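Local coordinates for cellulosomal scaffoldin adaptor protein B (Acetivibrio cellulolyticus, PDB 3BWZ) that forms part of a cellulosomal scaffold, its type II cohesin module probably receiving a type II dockerin and so joining subunits of the complex, at residues A[141-146]-A[155-160]; A[41-46]-A[87-92]; A[14-19]-A[118-123]. One frame throughout, in Å; residues are numbered along the deposited sequence.

Contact 1: A[141-146]-A[155-160]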
ATOM      1  N   ASP A 141       3.625  -3.062 -12.219  1.00  9.07           N
ATOM      2  CA  ASP A 141       4.500  -2.364 -11.284  1.00 10.10           C
ATOM      3  C   ASP A 141       4.116  -2.670  -9.876  1.00  9.36           C
ATOM      4  O   ASP A 141       3.963  -1.783  -9.027  1.00 10.12           O
ATOM      5  CB  ASP A 141       4.524  -0.872 -11.519  1.00 10.77           C
ATOM      6  CG  ASP A 141       5.187  -0.514 -12.842  1.00 12.54           C
ATOM      7  OD1 ASP A 141       5.777  -1.397 -13.517  1.00 16.94           O
ATOM      8  OD2 ASP A 141       5.073   0.655 -13.232  1.00 14.52           O
ATOM      9  N   GLY A 142       3.988  -3.953  -9.599  1.00  8.89           N
ATOM     10  CA  GLY A 142       3.741  -4.391  -8.236  1.00  8.65           C
ATOM     11  C   GLY A 142       2.323  -4.292  -7.753  1.00  7.02           C
ATOM     12  O   GLY A 142       2.083  -4.504  -6.570  1.00  8.50           O
ATOM     13  N   THR A 143       1.383  -4.025  -8.660  1.00  7.19           N
ATOM     14  CA  THR A 143      -0.017  -3.835  -8.295  1.00  6.89           C
ATOM     15  C   THR A 143      -0.941  -4.765  -9.073  1.00  6.54           C
ATOM     16  O   THR A 143      -0.800  -4.923 -10.275  1.00  7.67           O
ATOM     17  CB  THR A 143      -0.467  -2.355  -8.476  1.00  7.47           C
ATOM     18  OG1 THR A 143      -0.650  -2.035  -9.857  1.00  7.87           O
ATOM     19  CG2 THR A 143       0.513  -1.378  -7.830  1.00  8.36           C
ATOM     20  N   VAL A 144      -1.926  -5.315  -8.361  1.00  6.64           N
ATOM     21  CA  VAL A 144      -3.020  -6.033  -8.981  1.00  7.21           C
ATOM     22  C   VAL A 144      -4.285  -5.440  -8.373  1.00  7.40           C
ATOM     23  O   VAL A 144      -4.451  -5.491  -7.144  1.00  7.87           O
ATOM     24  CB  VAL A 144      -2.976  -7.548  -8.741  1.00  7.70           C
ATOM     25  CG1 VAL A 144      -4.148  -8.207  -9.429  1.00  9.40           C
ATOM     26  CG2 VAL A 144      -1.701  -8.119  -9.252  1.00  9.73           C
ATOM     27  N   LEU A 145      -5.147  -4.867  -9.212  1.00  6.82           N
ATOM     28  CA  LEU A 145      -6.419  -4.321  -8.758  1.00  7.02           C
ATOM     29  C   LEU A 145      -7.545  -5.177  -9.294  1.00  7.37           C
ATOM     30  O   LEU A 145      -7.465  -5.644 -10.432  1.00  8.70           O
ATOM     31  CB  LEU A 145      -6.570  -2.874  -9.238  1.00  8.04           C
ATOM     32  CG  LEU A 145      -5.398  -1.924  -8.980  1.00  7.93           C
ATOM     33  CD1 LEU A 145      -5.760  -0.519  -9.481  1.00 10.29           C
ATOM     34  CD2 LEU A 145      -4.943  -1.929  -7.526  1.00  8.92           C
ATOM     35  N   PHE A 146      -8.568  -5.384  -8.482  1.00  7.63           N
ATOM     36  CA  PHE A 146      -9.727  -6.194  -8.848  1.00  8.16           C
ATOM     37  C   PHE A 146     -10.976  -5.341  -8.939  1.00  7.96           C
ATOM     38  O   PHE A 146     -11.128  -4.393  -8.175  1.00  8.29           O
ATOM     39  CB  PHE A 146      -9.976  -7.296  -7.814  1.00  9.39           C
ATOM     40  CG  PHE A 146      -8.837  -8.226  -7.666  1.00 10.51           C
ATOM     41  CD1 PHE A 146      -8.004  -8.165  -6.570  1.00 13.33           C
ATOM     42  CD2 PHE A 146      -8.591  -9.189  -8.622  1.00 12.48           C
ATOM     43  CE1 PHE A 146      -6.935  -9.036  -6.449  1.00 16.78           C
ATOM     44  CE2 PHE A 146      -7.522 -10.074  -8.492  1.00 13.86           C
ATOM     45  CZ  PHE A 146      -6.704  -9.978  -7.419  1.00 15.62           C
ATOM     46  N   SER A 155      -5.752  -2.767 -17.158  1.00 12.02           N
ATOM     47  CA  SER A 155      -5.301  -1.627 -17.938  0.50 13.68           C
ATOM     48  C   SER A 155      -5.919  -0.345 -17.467  1.00 15.19           C
ATOM     49  O   SER A 155      -6.896  -0.343 -16.721  1.00 17.48           O
ATOM     50  CB  SER A 155      -5.707  -1.794 -19.387  0.50 13.15           C
ATOM     51  OG  SER A 155      -7.096  -1.506 -19.526  0.50 13.91           O
ATOM     52  N   GLY A 156      -5.316   0.758 -17.885  1.00 16.46           N
ATOM     53  CA  GLY A 156      -5.939   2.046 -17.734  1.00 18.84           C
ATOM     54  C   GLY A 156      -5.677   2.828 -16.461  1.00 18.29           C
ATOM     55  O   GLY A 156      -6.454   3.742 -16.168  1.00 19.92           O
ATOM     56  N   TYR A 157      -4.636   2.476 -15.686  1.00 14.45           N
ATOM     57  CA  TYR A 157      -4.290   3.263 -14.504  1.00 11.75           C
ATOM     58  C   TYR A 157      -2.795   3.479 -14.377  1.00 10.53           C
ATOM     59  O   TYR A 157      -1.971   2.646 -14.798  1.00 13.52           O
ATOM     60  CB  TYR A 157      -4.880   2.621 -13.238  1.00 11.21           C
ATOM     61  CG  TYR A 157      -4.309   1.269 -12.843  1.00  9.75           C
ATOM     62  CD1 TYR A 157      -3.254   1.192 -11.951  1.00  9.87           C
ATOM     63  CD2 TYR A 157      -4.835   0.079 -13.324  1.00 10.43           C
ATOM     64  CE1 TYR A 157      -2.731  -0.014 -11.545  1.00  9.03           C
ATOM     65  CE2 TYR A 157      -4.300  -1.139 -12.923  1.00  9.44           C
ATOM     66  CZ  TYR A 157      -3.258  -1.193 -12.029  1.00  8.52           C
ATOM     67  OH  TYR A 157      -2.755  -2.393 -11.627  1.00  9.10           O
ATOM     68  N   SER A 158      -2.438   4.635 -13.810  1.00 10.74           N
ATOM     69  CA  SER A 158      -1.044   4.900 -13.518  0.50 10.32           C
ATOM     70  C   SER A 158      -0.680   4.358 -12.144  1.00  8.46           C
ATOM     71  O   SER A 158      -1.535   4.222 -11.256  1.00  9.45           O
ATOM     72  CB  SER A 158      -0.785   6.393 -13.580  0.50 11.32           C
ATOM     73  OG  SER A 158      -1.648   7.043 -12.673  0.50 12.65           O
ATOM     74  N   VAL A 159       0.600   4.065 -11.983  1.00  8.72           N
ATOM     75  CA  VAL A 159       1.157   3.606 -10.725  1.00  8.45           C
ATOM     76  C   VAL A 159       2.215   4.623 -10.321  1.00  8.82           C
ATOM     77  O   VAL A 159       3.300   4.675 -10.926  1.00 10.21           O
ATOM     78  CB  VAL A 159       1.722   2.173 -10.836  1.00  8.67           C
ATOM     79  CG1 VAL A 159       2.265   1.741  -9.490  1.00  9.61           C
ATOM     80  CG2 VAL A 159       0.654   1.211 -11.329  1.00  9.57           C
ATOM     81  N   ILE A 160       1.855   5.483  -9.363  1.00  8.08           N
ATOM     82  CA  ILE A 160       2.657   6.643  -9.014  1.00  7.96           C
ATOM     83  C   ILE A 160       3.502   6.279  -7.777  1.00  7.97           C
ATOM     84  O   ILE A 160       3.009   6.185  -6.656  1.00  8.69           O
ATOM     85  CB  ILE A 160       1.760   7.898  -8.761  1.00  8.90           C
ATOM     86  CG1 ILE A 160       0.816   8.172  -9.939  1.00  9.61           C
ATOM     87  CG2 ILE A 160       2.598   9.120  -8.413  1.00 10.42           C
ATOM     88  CD1 ILE A 160      -0.298   9.138  -9.605  1.00 11.89           C
TER
HETATM   89  O   HOH W   1       5.162   2.595 -11.466  1.00 14.95           O
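Leu145 covers one face of the Tyr157 ring while Thr143 meets its edge. The contact belongs to the jelly-roll beta-sandwich of the cohesin module and joins the beginning of strand 143-147 to the approach of strand 158-165 through side chains and a water, with no backbone hydrogen bond between the two segments. Leu145 CD1 sits almost exactly above the ring centre of Tyr157, 3.6 Å from the centroid and 10° off the normal, a CH-pi contact. A branched aliphatic chain suits this place because one methyl can point squarely into the face. Thr143 OG1 instead lies in the ring plane, 2.8 Å from Tyr157 OH, which donates to it. The hydroxyl of Tyr157 is crowded by another atom in the model, so this length is less certain. OG1 of Thr143 also bonds to the carbonyl oxygen of Ile140, which ties the threonine to the turn preceding its strand. With chi1 at 67°, the ring of Tyr157 stands between its own backbone N and carbonyl carbon, and in this setting the phenol end reaches across to strand 143-147.

Beside the tyrosine, Val159 and Thr143 point their tips at each other, with Thr143 CG2 3.9 Å from Val159 CG1. Both side chains also touch Phe130 of strand 126-130, an apolar junction well suited to beta-branched residues. Val159 CG1 packs on CB of Asp141 as well, 4.0 Å away. Further out, Gly142 N bonds to Asp132 OD1, linking the turn to the loop after strand 126-130. At the exposed end, where a charged residue is at home, one water donates twice, to Asp141 OD2 at 2.6 Å and to the carbonyl oxygen Val159 O at 2.8 Å.

Contact 2: A[41-46]-A[87-92]; sequences MKYDPA and GILNFS
Lys42 and Ile88 form a non-hydrogen-bonded pair where strands 34-42 and 88-94 run antiparallel in the cohesin beta-sandwich. From CB, the lysine chain skirts the Gly87 carbonyl: CB and CG pass near its oxygen, and CD comes to 3.3 Å of Gly87 O and also touches Ile88 CG1, 3.9 Å away. Bends at chi2 (75°) and chi4 (68°) then fold the chain back, so that NZ bonds to Tyr43 O at 2.8 Å, arriving above the carbonyl plane, and also to Lys86 O. A long, flexible chain ending in a cation fits this return over the backbone.

Met41 and Leu89 make the adjacent hydrogen-bonded pair, with Met41 N to Leu89 O at 2.8 Å. On their face of the sheet, Met41 SD, in one of two conformers, meets the edge of the Phe91 ring in its plane, 3.7 Å from Phe91 CE2, a less certain Met-aromatic contact. Gly87, which with Ile88 forms a G1 beta bulge opposite Asp83, has a positive phi, and a CB there would run into Tyr43 O and Pro45 CD; its CA lies over the Tyr43 face, toward the rim, 3.7 Å from the centroid, a CH-pi contact. Tyr43 N bonds to Gly87 O at 2.9 Å, in the carbonyl plane.

Two carbonyl oxygens, Tyr43 O and Lys86 O, thus solvate the ammonium group, which probably favours its charged form.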
ATOM      1  N   MET A  41       5.200  -4.157  -2.002  1.00  7.56           N
ATOM      2  CA  MET A  41       5.932  -2.950  -1.628  1.00  7.93           C
ATOM      3  C   MET A  41       7.366  -3.302  -1.277  1.00  7.92           C
ATOM      4  O   MET A  41       7.653  -4.353  -0.703  1.00  9.63           O
ATOM      5  CB  MET A  41       5.320  -2.263  -0.444  0.67  8.26           C
ATOM      6  CG  MET A  41       3.997  -1.666  -0.754  0.67  9.03           C
ATOM      7  SD  MET A  41       3.218  -0.951   0.680  0.67  9.80           S
ATOM      8  CE  MET A  41       4.274   0.442   1.056  0.67 10.55           C
ATOM      9  N   LYS A  42       8.279  -2.390  -1.594  1.00  8.16           N
ATOM     10  CA  LYS A  42       9.699  -2.522  -1.298  1.00  8.52           C
ATOM     11  C   LYS A  42      10.197  -1.280  -0.572  1.00  7.97           C
ATOM     12  O   LYS A  42       9.870  -0.157  -0.924  1.00  9.83           O
ATOM     13  CB  LYS A  42      10.479  -2.716  -2.603  1.00 10.35           C
ATOM     14  CG  LYS A  42      11.980  -2.876  -2.469  1.00 12.39           C
ATOM     15  CD  LYS A  42      12.371  -4.237  -1.944  1.00 14.88           C
ATOM     16  CE  LYS A  42      13.866  -4.366  -1.768  1.00 15.27           C
ATOM     17  NZ  LYS A  42      14.380  -3.503  -0.669  1.00 17.32           N
ATOM     18  N   TYR A  43      10.997  -1.512   0.451  1.00  7.92           N
ATOM     19  CA  TYR A  43      11.645  -0.440   1.208  1.00  7.63           C
ATOM     20  C   TYR A  43      13.030  -0.918   1.603  1.00  7.98           C
ATOM     21  O   TYR A  43      13.333  -2.111   1.497  1.00  8.66           O
ATOM     22  CB  TYR A  43      10.808  -0.023   2.440  1.00  7.86           C
ATOM     23  CG  TYR A  43      10.674  -1.129   3.451  1.00  7.58           C
ATOM     24  CD1 TYR A  43      11.531  -1.229   4.531  1.00  7.62           C
ATOM     25  CD2 TYR A  43       9.736  -2.124   3.283  1.00  7.75           C
ATOM     26  CE1 TYR A  43      11.451  -2.273   5.431  1.00  8.25           C
ATOM     27  CE2 TYR A  43       9.633  -3.184   4.182  1.00  8.14           C
ATOM     28  CZ  TYR A  43      10.494  -3.262   5.250  1.00  8.30           C
ATOM     29  OH  TYR A  43      10.411  -4.339   6.103  1.00  9.27           O
ATOM     30  N   ASP A  44      13.864   0.005   2.078  1.00  7.80           N
ATOM     31  CA  ASP A  44      15.219  -0.333   2.482  1.00  8.06           C
ATOM     32  C   ASP A  44      15.200  -0.609   3.974  1.00  8.46           C
ATOM     33  O   ASP A  44      14.999   0.302   4.760  1.00  8.28           O
ATOM     34  CB  ASP A  44      16.180   0.829   2.157  1.00  8.90           C
ATOM     35  CG  ASP A  44      17.611   0.518   2.517  1.00  9.63           C
ATOM     36  OD1 ASP A  44      17.850  -0.431   3.306  1.00 10.72           O
ATOM     37  OD2 ASP A  44      18.498   1.240   2.012  1.00 12.36           O
ATOM     38  N   PRO A  45      15.387  -1.874   4.383  1.00  8.83           N
ATOM     39  CA  PRO A  45      15.224  -2.210   5.784  1.00  9.71           C
ATOM     40  C   PRO A  45      16.364  -1.725   6.678  1.00 10.01           C
ATOM     41  O   PRO A  45      16.240  -1.804   7.885  1.00 11.40           O
ATOM     42  CB  PRO A  45      15.176  -3.736   5.754  1.00 12.26           C
ATOM     43  CG  PRO A  45      16.010  -4.107   4.575  1.00 12.26           C
ATOM     44  CD  PRO A  45      15.724  -3.053   3.559  1.00 10.31           C
ATOM     45  N   ALA A  46      17.424  -1.186   6.094  1.00  9.82           N
ATOM     46  CA  ALA A  46      18.442  -0.489   6.887  1.00 10.80           C
ATOM     47  C   ALA A  46      17.965   0.898   7.300  1.00  9.88           C
ATOM     48  O   ALA A  46      18.499   1.479   8.245  1.00 11.49           O
ATOM     49  CB  ALA A  46      19.778  -0.376   6.132  1.00 12.33           C
ATOM     50  N   GLY A  87      13.132  -6.280   2.948  1.00 10.39           N
ATOM     51  CA  GLY A  87      12.268  -5.113   2.850  1.00  9.45           C
ATOM     52  C   GLY A  87      11.165  -5.268   1.829  1.00  9.66           C
ATOM     53  O   GLY A  87      10.934  -4.360   1.029  1.00 10.10           O
ATOM     54  N   ILE A  88      10.429  -6.387   1.888  1.00  8.73           N
ATOM     55  CA  ILE A  88       9.339  -6.642   0.948  1.00  9.09           C
ATOM     56  C   ILE A  88       8.061  -6.905   1.746  1.00  8.18           C
ATOM     57  O   ILE A  88       8.053  -7.767   2.621  1.00 10.07           O
ATOM     58  CB  ILE A  88       9.616  -7.869   0.039  1.00 10.15           C
ATOM     59  CG1 ILE A  88      10.899  -7.691  -0.770  1.00 11.86           C
ATOM     60  CG2 ILE A  88       8.404  -8.135  -0.888  1.00 11.85           C
ATOM     61  CD1 ILE A  88      11.411  -9.000  -1.341  1.00 14.86           C
ATOM     62  N   LEU A  89       6.989  -6.182   1.425  1.00  7.90           N
ATOM     63  CA  LEU A  89       5.674  -6.396   2.009  1.00  7.48           C
ATOM     64  C   LEU A  89       4.761  -6.815   0.853  1.00  7.92           C
ATOM     65  O   LEU A  89       4.524  -6.034  -0.067  1.00  9.62           O
ATOM     66  CB  LEU A  89       5.116  -5.110   2.644  1.00  7.29           C
ATOM     67  CG  LEU A  89       6.040  -4.372   3.617  1.00  7.97           C
ATOM     68  CD1 LEU A  89       5.351  -3.092   4.120  1.00 10.15           C
ATOM     69  CD2 LEU A  89       6.447  -5.263   4.783  1.00  9.59           C
ATOM     70  N   ASN A  90       4.234  -8.028   0.915  1.00  7.96           N
ATOM     71  CA  ASN A  90       3.325  -8.549  -0.120  1.00  8.15           C
ATOM     72  C   ASN A  90       2.010  -8.834   0.587  1.00  7.67           C
ATOM     73  O   ASN A  90       1.978  -9.629   1.506  1.00  9.11           O
ATOM     74  CB  ASN A  90       3.957  -9.811  -0.750  1.00  8.69           C
ATOM     75  CG  ASN A  90       3.158 -10.466  -1.900  1.00 10.23           C
ATOM     76  OD1 ASN A  90       3.776 -11.158  -2.798  1.00 16.90           O
ATOM     77  ND2 ASN A  90       1.889 -10.494  -1.804  1.00  8.70           N
ATOM     78  N   PHE A  91       0.936  -8.167   0.189  1.00  7.61           N
ATOM     79  CA  PHE A  91      -0.320  -8.339   0.874  1.00  7.25           C
ATOM     80  C   PHE A  91      -1.483  -8.217  -0.074  1.00  7.29           C
ATOM     81  O   PHE A  91      -1.391  -7.610  -1.135  1.00  7.54           O
ATOM     82  CB  PHE A  91      -0.460  -7.349   2.046  1.00  8.43           C
ATOM     83  CG  PHE A  91      -0.345  -5.901   1.644  1.00  8.89           C
ATOM     84  CD1 PHE A  91      -1.459  -5.148   1.316  1.00  9.19           C
ATOM     85  CD2 PHE A  91       0.911  -5.280   1.595  1.00 10.50           C
ATOM     86  CE1 PHE A  91      -1.319  -3.821   0.928  1.00 11.19           C
ATOM     87  CE2 PHE A  91       1.043  -3.954   1.234  1.00 11.89           C
ATOM     88  CZ  PHE A  91      -0.087  -3.239   0.917  1.00 11.22           C
ATOM     89  N   SER A  92      -2.596  -8.820   0.351  1.00  7.88           N
ATOM     90  CA  SER A  92      -3.832  -8.813  -0.403  0.50  7.58           C
ATOM     91  C   SER A  92      -4.961  -8.407   0.520  1.00  7.28           C
ATOM     92  O   SER A  92      -5.011  -8.865   1.665  1.00  8.86           O
ATOM     93  CB  SER A  92      -4.123 -10.195  -0.998  0.50  9.48           C
ATOM     94  OG  SER A  92      -5.262 -10.143  -1.857  0.50  9.65           O
TER

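Contact 3: A[14-19]-A[118-123]; sequences TTASVG and FKVLKE. With EDO (1,2-ethanediol), chain F.
Ala16 to Gly19 curl round Val120 and Glu123, closing one end of the cohesin beta-sandwich where the loop between strands 6-11 and 21-29 meets the exit of strand 111-120. At the head of the loop, Thr14 faces a 1,2-ethanediol molecule, probably taken up from the crystallisation liquor. Its OG1 shares a hydrogen bond of 2.7 Å with O1 of the diol.

Ala16 is buried, and a small methyl fits there: CB rests 3.9 Å from CG2 of Val120 and also against Val22. Its backbone N bonds to OD1 of Asn166, whereas its carbonyl oxygen, Ala16 O, lies only 2.6 Å from Glu123 OE2. Two oxygens so close suggest, without proving it, that the carboxyl group carries a proton here. Glu123 leaves its backbone with CG opposite the N (chi1 -169°) and then bends at chi2 (74°), which curls the acid back onto the loop.

Ser17 has its CB pointing away from 118-123, and the main chain does its share of the packing: the carbonyl oxygen Ser17 O is 3.5 Å from Val120 CB. The backbone N of Ser17 bonds to Glu20 OE2, just before strand 21-29.

Val18 straddles the turn after strand 111-120. One methyl, CG1, lies 3.7 Å from the carbonyl oxygen of Leu121, while the other, CG2, packs on Glu123 CB at 4.0 Å, the two side chains crossing at a slant. A beta-branched residue is apt because its two arms serve both partners.

Gly19 fastens the loop to the strand end; at its backbone angles a CB would press on the carbonyl oxygen of Val18, so glycine suits the place. Its N-H points nearly straight at Val120 O, 2.7 Å from N to O at an angle of 167°, in the plane of the carbonyl.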
ATOM      1  N   THR A  14       7.710  14.864   3.994  1.00 11.10           N
ATOM      2  CA  THR A  14       8.798  14.896   3.029  1.00 12.36           C
ATOM      3  C   THR A  14      10.150  14.678   3.642  1.00 11.25           C
ATOM      4  O   THR A  14      11.098  14.199   2.988  1.00 11.51           O
ATOM      5  CB  THR A  14       8.797  16.238   2.160  1.00 11.22           C
ATOM      6  OG1 THR A  14       8.987  17.395   3.015  1.00 13.31           O
ATOM      7  CG2 THR A  14       7.554  16.375   1.331  1.00 16.20           C
ATOM      8  N   THR A  15      10.236  15.113   4.879  1.00 10.19           N
ATOM      9  CA  THR A  15      11.450  15.056   5.656  1.00  9.28           C
ATOM     10  C   THR A  15      11.061  14.495   7.021  1.00  8.57           C
ATOM     11  O   THR A  15       9.973  14.780   7.516  1.00  9.29           O
ATOM     12  CB  THR A  15      12.071  16.412   5.636  0.54 10.25           C
ATOM     13  OG1 THR A  15      12.296  16.794   4.270  0.54 14.13           O
ATOM     14  CG2 THR A  15      13.361  16.331   6.289  0.54 10.01           C
ATOM     15  N   ALA A  16      11.933  13.691   7.608  1.00  7.65           N
ATOM     16  CA  ALA A  16      11.629  13.070   8.894  1.00  7.83           C
ATOM     17  C   ALA A  16      12.947  12.729   9.575  1.00  7.72           C
ATOM     18  O   ALA A  16      13.826  12.119   8.989  1.00  9.14           O
ATOM     19  CB  ALA A  16      10.792  11.801   8.678  1.00  9.34           C
ATOM     20  N   SER A  17      13.041  13.101  10.840  1.00  8.50           N
ATOM     21  CA  SER A  17      14.225  12.821  11.641  1.00  9.31           C
ATOM     22  C   SER A  17      14.255  11.367  12.104  1.00  8.60           C
ATOM     23  O   SER A  17      13.247  10.668  12.083  1.00  9.54           O
ATOM     24  CB  SER A  17      14.273  13.735  12.848  1.00 11.17           C
ATOM     25  OG  SER A  17      14.270  15.085  12.428  1.00 12.49           O
ATOM     26  N   VAL A  18      15.426  10.925  12.534  1.00  8.85           N
ATOM     27  CA  VAL A  18      15.561   9.604  13.117  1.00  8.68           C
ATOM     28  C   VAL A  18      14.505   9.439  14.211  1.00  8.95           C
ATOM     29  O   VAL A  18      14.259  10.341  15.018  1.00  9.35           O
ATOM     30  CB  VAL A  18      16.959   9.390  13.667  1.00  9.60           C
ATOM     31  CG1 VAL A  18      17.055   8.047  14.344  1.00  9.90           C
ATOM     32  CG2 VAL A  18      17.982   9.498  12.524  1.00 13.11           C
ATOM     33  N   GLY A  19      13.881   8.273  14.196  1.00  8.73           N
ATOM     34  CA  GLY A  19      12.896   7.914  15.174  1.00  9.31           C
ATOM     35  C   GLY A  19      11.477   8.337  14.855  1.00  8.61           C
ATOM     36  O   GLY A  19      10.532   7.861  15.494  1.00  9.19           O
ATOM     37  N   PHE A 118       6.144   3.682   8.873  1.00  6.72           N
ATOM     38  CA  PHE A 118       7.558   3.356   8.946  1.00  7.08           C
ATOM     39  C   PHE A 118       8.259   4.205   9.978  1.00  7.50           C
ATOM     40  O   PHE A 118       8.150   5.429   9.964  1.00  8.10           O
ATOM     41  CB  PHE A 118       8.262   3.563   7.598  1.00  7.77           C
ATOM     42  CG  PHE A 118       7.836   2.627   6.516  1.00  7.76           C
ATOM     43  CD1 PHE A 118       6.865   2.996   5.592  1.00  7.76           C
ATOM     44  CD2 PHE A 118       8.431   1.393   6.382  1.00  7.50           C
ATOM     45  CE1 PHE A 118       6.499   2.129   4.592  1.00  9.02           C
ATOM     46  CE2 PHE A 118       8.073   0.530   5.375  1.00  8.50           C
ATOM     47  CZ  PHE A 118       7.113   0.909   4.480  1.00  8.68           C
ATOM     48  N   LYS A 119       9.007   3.551  10.854  1.00  7.21           N
ATOM     49  CA  LYS A 119       9.928   4.233  11.754  1.00  7.50           C
ATOM     50  C   LYS A 119      11.233   4.503  11.021  1.00  6.82           C
ATOM     51  O   LYS A 119      11.790   3.609  10.376  1.00  7.51           O
ATOM     52  CB  LYS A 119      10.156   3.361  12.984  1.00  8.81           C
ATOM     53  CG  LYS A 119      11.082   3.812  14.109  0.50  9.12           C
ATOM     54  CD  LYS A 119      11.534   2.588  14.984  0.50 10.25           C
ATOM     55  CE  LYS A 119      10.388   1.752  15.552  0.50 10.60           C
ATOM     56  NZ  LYS A 119      10.869   0.484  16.228  0.50 10.04           N
ATOM     57  N   VAL A 120      11.736   5.732  11.139  1.00  7.64           N
ATOM     58  CA  VAL A 120      12.978   6.123  10.493  1.00  7.55           C
ATOM     59  C   VAL A 120      14.160   5.687  11.361  1.00  7.58           C
ATOM     60  O   VAL A 120      14.367   6.213  12.464  1.00  9.06           O
ATOM     61  CB  VAL A 120      13.028   7.650  10.247  1.00  8.06           C
ATOM     62  CG1 VAL A 120      14.358   8.042   9.622  1.00  9.86           C
ATOM     63  CG2 VAL A 120      11.832   8.074   9.371  1.00  9.35           C
ATOM     64  N   LEU A 121      14.916   4.727  10.852  1.00  7.66           N
ATOM     65  CA  LEU A 121      16.098   4.212  11.556  1.00  8.42           C
ATOM     66  C   LEU A 121      17.335   5.073  11.306  1.00  8.83           C
ATOM     67  O   LEU A 121      18.174   5.236  12.200  1.00  9.55           O
ATOM     68  CB  LEU A 121      16.416   2.783  11.114  1.00  8.43           C
ATOM     69  CG  LEU A 121      15.271   1.775  11.271  1.00  8.43           C
ATOM     70  CD1 LEU A 121      15.710   0.370  10.810  1.00 11.07           C
ATOM     71  CD2 LEU A 121      14.724   1.758  12.695  1.00 11.41           C
ATOM     72  N   LYS A 122      17.461   5.552  10.071  1.00  9.21           N
ATOM     73  CA  LYS A 122      18.629   6.312   9.606  1.00 10.20           C
ATOM     74  C   LYS A 122      18.166   7.479   8.778  1.00 10.01           C
ATOM     75  O   LYS A 122      17.205   7.353   8.023  1.00 10.56           O
ATOM     76  CB  LYS A 122      19.554   5.432   8.740  1.00 11.66           C
ATOM     77  CG  LYS A 122      20.040   4.187   9.410  1.00 13.30           C
ATOM     78  CD  LYS A 122      21.057   3.433   8.552  1.00 15.82           C
ATOM     79  CE  LYS A 122      22.396   4.125   8.454  1.00 22.87           C
ATOM     80  NZ  LYS A 122      23.063   4.242   9.783  1.00 25.51           N
ATOM     81  N   GLU A 123      18.870   8.593   8.905  1.00 10.39           N
ATOM     82  CA  GLU A 123      18.580   9.781   8.153  1.00 10.38           C
ATOM     83  C   GLU A 123      19.301   9.753   6.819  1.00 10.30           C
ATOM     84  O   GLU A 123      20.458  10.130   6.706  1.00 13.26           O
ATOM     85  CB  GLU A 123      18.991  10.995   8.989  1.00 13.43           C
ATOM     86  CG  GLU A 123      18.518  12.326   8.474  1.00 13.98           C
ATOM     87  CD  GLU A 123      17.070  12.576   8.672  1.00 16.76           C
ATOM     88  OE1 GLU A 123      16.588  13.632   8.231  1.00 20.94           O
ATOM     89  OE2 GLU A 123      16.381  11.719   9.255  1.00 16.24           O
TER
HETATM   90  C1  EDO F 302       6.335  19.759   2.777  1.00 16.07           C
HETATM   91  O1  EDO F 302       6.768  18.826   3.769  1.00 19.36           O
HETATM   92  C2  EDO F 302       5.842  21.051   3.405  1.00 15.83           C
HETATM   93  O2  EDO F 302       4.613  20.930   4.104  1.00 18.83           O

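How the contacts relate
The three contacts are spread along a single cohesin module. Contacts 2 and 3, with centres about 16 Å apart, touch directly: Tyr43 CG packs 3.6 Å from Phe118 CE2, their ring planes at about 55°, and Ala46 O lies 3.2 Å from Lys122 CD. In sequence, contact 2 is nested inside the loop that contact 3 closes, and both are complete before contact 1 begins. Contact 1 lies about 17 Å from contact 2, centre to centre, yet strands 143-147 and 34-42 are neighbours in the sheet. Contacts 1 and 3, about 28 Å apart between centres, fall on opposite sides of the chain's centre; the ethanediol belongs to contact 3.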